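Local coordinates for Cow rumen GH26 endo-mannanase (Metagenome, PDB 6UEH), which probably hydrolyses internal beta-1,4-mannosidic linkages in mannans such as galactomannan, as a family 26 endo-mannanase with a calcium-bearing accessory domain, at residues I225-V228 with K229-G233. Residues are numbered along the deposited sequence; the frame is centred on the assembly and turned at random.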
loop_
_atom_site.group_PDB
_atom_site.type_symbol
_atom_site.label_atom_id
_atom_site.label_comp_id
_atom_site.label_asym_id
_atom_site.label_seq_id
_atom_site.Cartn_x
_atom_site.Cartn_y
_atom_site.Cartn_z
ATOM N N ILE A 225 6.159 -23.120 -10.329
ATOM C CA ILE A 225 6.699 -23.473 -11.636
ATOM C C ILE A 225 5.574 -23.712 -12.639
ATOM O O ILE A 225 5.624 -23.226 -13.772
ATOM C CB ILE A 225 7.592 -24.723 -11.550
ATOM C CG1 ILE A 225 8.839 -24.420 -10.715
ATOM C CG2 ILE A 225 7.978 -25.208 -12.940
ATOM C CD1 ILE A 225 9.735 -25.617 -10.490
ATOM N N GLU A 226 4.555 -24.450 -12.209
ATOM C CA GLU A 226 3.402 -24.739 -13.051
ATOM C C GLU A 226 2.718 -23.448 -13.497
ATOM O O GLU A 226 2.411 -23.275 -14.676
ATOM C CB GLU A 226 2.410 -25.639 -12.306
ATOM C CG GLU A 226 1.400 -26.355 -13.195
ATOM C CD GLU A 226 0.214 -25.487 -13.568
ATOM O OE1 GLU A 226 -0.060 -24.502 -12.848
ATOM O OE2 GLU A 226 -0.447 -25.793 -14.584
ATOM N N TRP A 227 2.492 -22.545 -12.550
ATOM C CA TRP A 227 1.797 -21.292 -12.832
ATOM C C TRP A 227 2.555 -20.449 -13.852
ATOM O O TRP A 227 1.971 -19.945 -14.811
ATOM C CB TRP A 227 1.591 -20.491 -11.543
ATOM C CG TRP A 227 0.757 -19.258 -11.734
ATOM C CD1 TRP A 227 1.196 -17.964 -11.772
ATOM C CD2 TRP A 227 -0.660 -19.206 -11.928
ATOM N NE1 TRP A 227 0.138 -17.110 -11.974
ATOM C CE2 TRP A 227 -1.014 -17.850 -12.075
ATOM C CE3 TRP A 227 -1.667 -20.174 -11.992
ATOM C CZ2 TRP A 227 -2.328 -17.437 -12.273
ATOM C CZ3 TRP A 227 -2.971 -19.764 -12.192
ATOM C CH2 TRP A 227 -3.290 -18.407 -12.330
ATOM N N VAL A 228 3.859 -20.309 -13.646
ATOM C CA VAL A 228 4.675 -19.449 -14.494
ATOM C C VAL A 228 5.039 -20.114 -15.819
ATOM O O VAL A 228 4.772 -19.566 -16.887
ATOM C CB VAL A 228 5.973 -19.028 -13.775
ATOM C CG1 VAL A 228 6.884 -18.261 -14.723
ATOM C CG2 VAL A 228 5.652 -18.195 -12.541
ATOM N N LYS A 229 5.640 -21.296 -15.744
ATOM C CA LYS A 229 6.216 -21.936 -16.922
ATOM C C LYS A 229 5.182 -22.628 -17.811
ATOM O O LYS A 229 5.389 -22.760 -19.017
ATOM C CB LYS A 229 7.287 -22.945 -16.497
ATOM C CG LYS A 229 8.423 -22.332 -15.687
ATOM C CD LYS A 229 9.412 -21.579 -16.569
ATOM C CE LYS A 229 10.372 -22.538 -17.262
ATOM N NZ LYS A 229 11.350 -21.833 -18.137
ATOM N N GLU A 230 4.072 -23.066 -17.227
ATOM C CA GLU A 230 3.080 -23.809 -17.997
ATOM C C GLU A 230 1.814 -23.005 -18.290
ATOM O O GLU A 230 1.189 -23.194 -19.332
ATOM C CB GLU A 230 2.718 -25.112 -17.280
ATOM C CG GLU A 230 3.869 -26.110 -17.228
ATOM C CD GLU A 230 3.454 -27.464 -16.690
ATOM O OE1 GLU A 230 2.390 -27.551 -16.040
ATOM O OE2 GLU A 230 4.194 -28.445 -16.919
ATOM N N ARG A 231 1.437 -22.106 -17.387
ATOM C CA ARG A 231 0.234 -21.305 -17.599
ATOM C C ARG A 231 0.542 -19.868 -18.008
ATOM O O ARG A 231 -0.361 -19.116 -18.373
ATOM C CB ARG A 231 -0.639 -21.314 -16.345
ATOM C CG ARG A 231 -1.249 -22.669 -16.053
ATOM C CD ARG A 231 -2.560 -22.534 -15.306
ATOM N NE ARG A 231 -2.475 -23.081 -13.957
ATOM C CZ ARG A 231 -3.508 -23.174 -13.127
ATOM N NH1 ARG A 231 -3.342 -23.687 -11.916
ATOM N NH2 ARG A 231 -4.707 -22.754 -13.512
ATOM N N GLY A 232 1.816 -19.495 -17.951
ATOM C CA GLY A 232 2.248 -18.178 -18.384
ATOM C C GLY A 232 1.860 -17.065 -17.430
ATOM O O GLY A 232 1.728 -15.908 -17.831
ATOM N N GLY A 233 1.685 -17.416 -16.160
ATOM C CA GLY A 233 1.273 -16.451 -15.159
ATOM C C GLY A 233 2.423 -15.804 -14.415
ATOM O O GLY A 233 3.593 -16.103 -14.662
HETATM O O HOH W 1 4.979 -16.742 -17.067
#
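E226 and W227 meet R231 at the C-terminal end of helix 220-230. The NE of R231 gives its hydrogen to OE1 of E226 at 3.0 Å, in a nearly straight salt bridge (165° at the hydrogen). OE1 takes it on the syn side, at the edge of the guanidinium and close to its plane. W227 comes over a guanidinium face instead: its CZ3 sits 3.6 Å from CZ of R231, the indole rim pointing at the cation with the two planes 67° apart. E226 reaches its partner because CG lies anti to the backbone N (chi1 -162°) and the chain then bends. E230 crosses close by; its OE1 lies 3.6 Å from OE2 of E226, a close approach of like charges.

The helix backbone widens into a pi-type turn at 226-228. E226 O accepts from E230 N at 3.1 Å and, weakly, from R231 N. The W227 carbonyl skips further, taking G233 N at 2.9 Å, while positive phi at G232 turns the chain out of the helix. G233 then comes close to the pyrrole side of the indole, its CA 3.4 Å from W227 NE1, and one water bridges its carbonyl to V228 O.

Farther out, W227 packs on R203 and F205 of strand 202-206, and NE1 hydrogen-bonds A201 O. R231 NH1 has a salt bridge to E186. In this beta-alpha-beta unit of the TIM barrel, two carboxylates grip the arginine, with an indole rim over one face; E186 and E226 probably offset its charge beside R203, and pairing with it probably lessens E226's repulsion with E230.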